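Local structure of ACP (6KXF) at residues K43-L48 against I59-L64; M53-V58 against Q75-A80. The protein probably carries growing acyl chains on a phosphopantetheine arm and presents them to the ketosynthase/chain length factor of the ishigamide polyketide synthase. One frame throughout, in Å; residues are numbered along the deposited sequence.

In the fold
Both contacts of this small helical carrier protein use helix 41-55: contact 1 sets the loop 59-64 on its early part, and contact 2 sets its end and the turn beyond against helix 72-81. Along the chain the order is 43-48, 53-58, 59-64, 75-80, so the pairs interleave. Their centres lie about 11 Å apart and the two meet directly, chiefly where Ile59 packs on Val76. Contact 1 includes Ile45, which touches the acylated phosphopantetheine; contact 2 lies farther along the same helix, where the chain turns toward the last helix.

Contact 1. Residues K43-L48 against I59-L64; sequences KLIDVL and IDMNEL
Leu48 projects from helix 41-55 into the loop 59-64 and touches three of its side chains. Its CG lies opposite the backbone N about chi1 (177°), which carries the two methyls outward from the helix. CD1 lies 3.8 Å from Ile59 CG2, and the two side chains run past one another in opposite directions. The same methyl is 3.9 Å from Leu64 CD2, where the chains cross at about a right angle. Met61 CG lies against both methyls, 3.9 Å from Leu48 CD1. One turn earlier in the helix, Leu44 O has Leu64 CD2 3.7 Å away, and the same methyl also meets Leu44 CB. That carbonyl accepts the helical bond from Leu48 N; the methyl packs beside it.

Ile45 is less covered by the loop than Leu48, and a single methylene serves two partners. Ile45 CG1 stands 3.8 Å from Met61 CE, a bend at chi3 (70°) having brought that methyl back toward the helix, and it lies equally near Leu64 CD1. No hydrogen bond links the two segments; the loop is held in shape by its own bond from Glu63 N to Asp60 O (2.9 Å). The loose side is the outer one, where Asp60 and Asn62 point away from the helix and are exposed, with a weak bond from Asn62 N to Asp60 OD1.

Ile45 also touches the bound acylated phosphopantetheine, and both it and Met61 pack on the backbone of another protein chain, so this edge belongs to the surface presented to a partner. Inward, Val47 rests on Asn19 and Ile20 of helix 8-20, and Leu48 on Met67; the loop 59-64 thus lies along helix 41-55 on the way to helix 72-81.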
loop_
_atom_site.group_PDB
_atom_site.type_symbol
_atom_site.label_atom_id
_atom_site.label_comp_id
_atom_site.label_asym_id
_atom_site.label_seq_id
_atom_site.Cartn_x
_atom_site.Cartn_y
_atom_site.Cartn_z
ATOM N N LYS C 43 23.009 3.165 -6.748
ATOM C CA LYS C 43 23.959 4.163 -7.244
ATOM C C LYS C 43 24.424 3.739 -8.647
ATOM O O LYS C 43 24.148 4.449 -9.623
ATOM C CB LYS C 43 25.105 4.348 -6.237
ATOM N N LEU C 44 25.023 2.547 -8.745
ATOM C CA LEU C 44 25.579 2.025 -9.995
ATOM C C LEU C 44 24.510 1.916 -11.089
ATOM O O LEU C 44 24.815 2.156 -12.252
ATOM C CB LEU C 44 26.260 0.673 -9.751
ATOM C CG LEU C 44 27.772 0.782 -9.569
ATOM C CD1 LEU C 44 28.090 1.774 -8.450
ATOM C CD2 LEU C 44 28.404 -0.580 -9.307
ATOM N N ILE C 45 23.267 1.570 -10.719
ATOM C CA ILE C 45 22.164 1.490 -11.697
ATOM C C ILE C 45 21.834 2.908 -12.181
ATOM O O ILE C 45 21.617 3.134 -13.374
ATOM C CB ILE C 45 20.939 0.742 -11.109
ATOM C CG1 ILE C 45 21.178 -0.775 -11.077
ATOM C CG2 ILE C 45 19.664 1.097 -11.860
ATOM C CD1 ILE C 45 20.323 -1.517 -10.072
ATOM N N ASP C 46 21.817 3.877 -11.267
ATOM C CA ASP C 46 21.514 5.265 -11.675
ATOM C C ASP C 46 22.550 5.726 -12.727
ATOM O O ASP C 46 22.180 6.417 -13.695
ATOM C CB ASP C 46 21.433 6.200 -10.456
ATOM C CG ASP C 46 20.119 6.958 -10.254
ATOM O OD1 ASP C 46 19.338 7.149 -11.236
ATOM O OD2 ASP C 46 19.889 7.385 -9.103
ATOM N N VAL C 47 23.823 5.309 -12.580
ATOM C CA VAL C 47 24.899 5.736 -13.517
ATOM C C VAL C 47 24.754 5.000 -14.851
ATOM O O VAL C 47 24.814 5.645 -15.892
ATOM C CB VAL C 47 26.337 5.616 -12.971
ATOM C CG1 VAL C 47 26.427 5.978 -11.500
ATOM C CG2 VAL C 47 26.977 4.268 -13.227
ATOM N N LEU C 48 24.534 3.680 -14.828
ATOM C CA LEU C 48 24.324 2.944 -16.089
ATOM C C LEU C 48 23.107 3.539 -16.829
ATOM O O LEU C 48 23.171 3.770 -18.055
ATOM C CB LEU C 48 24.183 1.444 -15.797
ATOM C CG LEU C 48 23.896 0.572 -17.021
ATOM C CD1 LEU C 48 24.283 -0.876 -16.751
ATOM C CD2 LEU C 48 22.428 0.676 -17.452
ATOM N N ILE C 59 23.369 -0.549 -22.512
ATOM C CA ILE C 59 24.389 -1.245 -21.754
ATOM C C ILE C 59 23.732 -2.448 -21.071
ATOM O O ILE C 59 22.698 -2.312 -20.403
ATOM C CB ILE C 59 25.058 -0.314 -20.730
ATOM C CG1 ILE C 59 25.569 0.982 -21.367
ATOM C CG2 ILE C 59 26.161 -1.057 -19.996
ATOM C CD1 ILE C 59 25.950 2.059 -20.367
ATOM N N ASP C 60 24.344 -3.619 -21.251
ATOM C CA ASP C 60 23.870 -4.859 -20.677
ATOM C C ASP C 60 24.082 -4.777 -19.164
ATOM O O ASP C 60 25.210 -4.529 -18.709
ATOM C CB ASP C 60 24.563 -6.051 -21.342
ATOM C CG ASP C 60 24.314 -7.383 -20.665
ATOM O OD1 ASP C 60 23.232 -7.544 -20.074
ATOM O OD2 ASP C 60 25.218 -8.237 -20.717
ATOM N N MET C 61 23.004 -4.988 -18.393
ATOM C CA MET C 61 23.056 -4.749 -16.935
ATOM C C MET C 61 23.768 -5.895 -16.198
ATOM O O MET C 61 24.035 -5.781 -15.000
ATOM C CB MET C 61 21.665 -4.471 -16.345
ATOM C CG MET C 61 21.118 -3.145 -16.857
ATOM S SD MET C 61 19.565 -2.576 -16.116
ATOM C CE MET C 61 20.143 -2.173 -14.475
ATOM N N ASN C 62 24.173 -6.943 -16.924
ATOM C CA ASN C 62 25.124 -7.947 -16.388
ATOM C C ASN C 62 26.573 -7.447 -16.498
ATOM O O ASN C 62 27.474 -8.213 -16.270
ATOM C CB ASN C 62 25.022 -9.308 -17.090
ATOM C CG ASN C 62 23.650 -9.941 -16.987
ATOM O OD1 ASN C 62 23.017 -10.208 -18.008
ATOM N ND2 ASN C 62 23.186 -10.178 -15.770
ATOM N N GLU C 63 26.784 -6.176 -16.853
ATOM C CA GLU C 63 28.130 -5.586 -16.895
ATOM C C GLU C 63 28.289 -4.549 -15.774
ATOM O O GLU C 63 29.270 -3.770 -15.775
ATOM C CB GLU C 63 28.377 -4.987 -18.281
ATOM C CG GLU C 63 29.632 -5.520 -18.952
ATOM C CD GLU C 63 29.468 -5.867 -20.419
ATOM O OE1 GLU C 63 29.391 -7.073 -20.729
ATOM O OE2 GLU C 63 29.414 -4.929 -21.243
ATOM N N LEU C 64 27.335 -4.556 -14.824
ATOM C CA LEU C 64 27.365 -3.703 -13.610
ATOM C C LEU C 64 28.530 -4.098 -12.703
ATOM O O LEU C 64 29.187 -3.217 -12.148
ATOM C CB LEU C 64 26.046 -3.810 -12.829
ATOM C CG LEU C 64 24.904 -2.905 -13.293
ATOM C CD1 LEU C 64 23.601 -3.319 -12.624
ATOM C CD2 LEU C 64 25.204 -1.432 -13.019
#

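Contact 2. Residues M53-V58 against Q75-A80; sequences MEYSIV and QVTAAA
The backbone of Val58 passes closest to Ala80, with 6.5 Å between their CA atoms. Segment 53-58 comprises the last part of helix 41-55 and the turn beyond it. Ser56, with a positive phi (44°), is the first residue to leave helical angles, in a Schellman motif, and the chain runs on from it to Val58. Segment 75-80 is helical throughout. Water 1 joins the two backbones, accepting from Val58 N at 2.8 Å and donating to Ala80 O at 3.1 Å.

Ala80 directs its CB at the turn, and that methyl sits 3.4 Å from Val58 O, a snug fit of carbon against carbonyl. With CG1 between its backbone N and carbonyl carbon (chi1 57°), Ile57 extends CD1 to 3.8 Å from Thr77 O. The same methyl lies 4.3 Å from Ala80 CB, spanning one turn of the helix. Thr77 turns CG2 opposite its backbone N, and this methyl meets the Tyr55 ring obliquely, 4.0 Å from CD2, the two side chains crossing at about a right angle. Glu54 CG lies over the centre of one face of that ring, 3.5 Å above its plane. Trp83 meets the same ring edge-to-face, and residues of helix 8-20 such as Arg11 and Ile12 pack on it too.

The side chains thus contribute only carbon atoms, which lie partly on each other and partly on the carbonyls of Val58 and Thr77. The hydroxyl of Thr77 is engaged within its own helix by Thr73 O, leaving its methyl for the contact. No direct hydrogen bond joins the segments; the polar link is one water between Val58 N and Ala80 O, consistent with a surface contact in which van der Waals packing and a solvent bridge join the turn after helix 41-55 to helix 72-81.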
loop_
_atom_site.group_PDB
_atom_site.type_symbol
_atom_site.label_atom_id
_atom_site.label_comp_id
_atom_site.label_asym_id
_atom_site.label_seq_id
_atom_site.Cartn_x
_atom_site.Cartn_y
_atom_site.Cartn_z
ATOM N N MET C 53 20.899 6.921 -21.446
ATOM C CA MET C 53 20.065 8.014 -21.908
ATOM C C MET C 53 20.908 9.062 -22.648
ATOM O O MET C 53 20.476 9.555 -23.693
ATOM C CB MET C 53 19.346 8.687 -20.742
ATOM C CG MET C 53 18.028 9.301 -21.147
ATOM S SD MET C 53 17.107 9.888 -19.719
ATOM C CE MET C 53 17.337 8.546 -18.543
ATOM N N GLU C 54 22.088 9.386 -22.097
ATOM C CA GLU C 54 22.991 10.393 -22.655
ATOM C C GLU C 54 23.261 10.088 -24.132
ATOM O O GLU C 54 23.158 10.969 -24.979
ATOM C CB GLU C 54 24.317 10.426 -21.890
ATOM C CG GLU C 54 25.236 11.587 -22.268
ATOM C CD GLU C 54 24.755 12.978 -21.880
ATOM O OE1 GLU C 54 25.378 13.956 -22.324
ATOM O OE2 GLU C 54 23.761 13.086 -21.139
ATOM N N TYR C 55 23.561 8.822 -24.426
ATOM C CA TYR C 55 24.134 8.425 -25.695
ATOM C C TYR C 55 23.158 7.583 -26.536
ATOM O O TYR C 55 23.555 7.048 -27.567
ATOM C CB TYR C 55 25.455 7.706 -25.404
ATOM C CG TYR C 55 26.473 8.589 -24.725
ATOM C CD1 TYR C 55 26.868 9.791 -25.299
ATOM C CD2 TYR C 55 27.042 8.238 -23.511
ATOM C CE1 TYR C 55 27.810 10.612 -24.697
ATOM C CE2 TYR C 55 27.979 9.050 -22.888
ATOM C CZ TYR C 55 28.365 10.245 -23.480
ATOM O OH TYR C 55 29.283 11.061 -22.874
ATOM N N SER C 56 21.890 7.480 -26.124
ATOM C CA SER C 56 20.921 6.553 -26.746
ATOM C C SER C 56 21.548 5.172 -26.980
ATOM O O SER C 56 21.387 4.605 -28.036
ATOM C CB SER C 56 20.384 7.078 -28.061
ATOM O OG SER C 56 19.691 8.305 -27.904
ATOM N N ILE C 57 22.288 4.642 -26.011
ATOM C CA ILE C 57 22.860 3.295 -26.152
ATOM C C ILE C 57 22.146 2.336 -25.194
ATOM O O ILE C 57 21.355 2.749 -24.318
ATOM C CB ILE C 57 24.384 3.275 -25.901
ATOM C CG1 ILE C 57 24.745 3.829 -24.522
ATOM C CG2 ILE C 57 25.131 3.992 -27.018
ATOM C CD1 ILE C 57 26.105 3.387 -24.036
ATOM N N VAL C 58 22.449 1.047 -25.370
ATOM C CA VAL C 58 22.028 0.011 -24.454
ATOM C C VAL C 58 23.284 -0.597 -23.846
ATOM O O VAL C 58 24.132 -1.097 -24.584
ATOM C CB VAL C 58 21.181 -1.067 -25.156
ATOM C CG1 VAL C 58 20.792 -2.181 -24.190
ATOM C CG2 VAL C 58 19.955 -0.464 -25.823
ATOM N N GLN C 75 35.110 1.978 -20.490
ATOM C CA GLN C 75 35.327 0.838 -21.419
ATOM C C GLN C 75 33.957 0.310 -21.846
ATOM O O GLN C 75 33.669 0.160 -23.049
ATOM C CB GLN C 75 36.121 -0.338 -20.823
ATOM C CG GLN C 75 37.129 0.021 -19.741
ATOM C CD GLN C 75 38.180 1.010 -20.181
ATOM O OE1 GLN C 75 37.896 2.021 -20.826
ATOM N NE2 GLN C 75 39.415 0.739 -19.795
ATOM N N VAL C 76 33.138 0.035 -20.822
ATOM C CA VAL C 76 31.764 -0.407 -20.958
ATOM C C VAL C 76 31.012 0.594 -21.847
ATOM O O VAL C 76 30.558 0.235 -22.934
ATOM C CB VAL C 76 31.134 -0.576 -19.564
ATOM C CG1 VAL C 76 29.615 -0.667 -19.622
ATOM C CG2 VAL C 76 31.738 -1.780 -18.853
ATOM N N THR C 77 30.943 1.864 -21.431
ATOM C CA THR C 77 30.180 2.854 -22.207
ATOM C C THR C 77 30.595 2.774 -23.685
ATOM O O THR C 77 29.759 2.551 -24.564
ATOM C CB THR C 77 30.343 4.269 -21.643
ATOM O OG1 THR C 77 30.070 4.210 -20.244
ATOM C CG2 THR C 77 29.447 5.291 -22.312
ATOM N N ALA C 78 31.902 2.938 -23.937
ATOM C CA ALA C 78 32.470 2.998 -25.293
ATOM C C ALA C 78 32.201 1.688 -26.045
ATOM O O ALA C 78 31.740 1.728 -27.190
ATOM C CB ALA C 78 33.946 3.311 -25.217
ATOM N N ALA C 79 32.473 0.543 -25.401
ATOM C CA ALA C 79 32.155 -0.775 -25.973
ATOM C C ALA C 79 30.710 -0.785 -26.501
ATOM O O ALA C 79 30.478 -0.858 -27.709
ATOM C CB ALA C 79 32.378 -1.868 -24.948
ATOM N N ALA C 80 29.738 -0.649 -25.592
ATOM C CA ALA C 80 28.309 -0.740 -25.946
ATOM C C ALA C 80 27.928 0.325 -26.984
ATOM O O ALA C 80 26.949 0.164 -27.720
ATOM C CB ALA C 80 27.464 -0.608 -24.702
HETATM O O HOH W 1 23.888 0.151 -27.659
#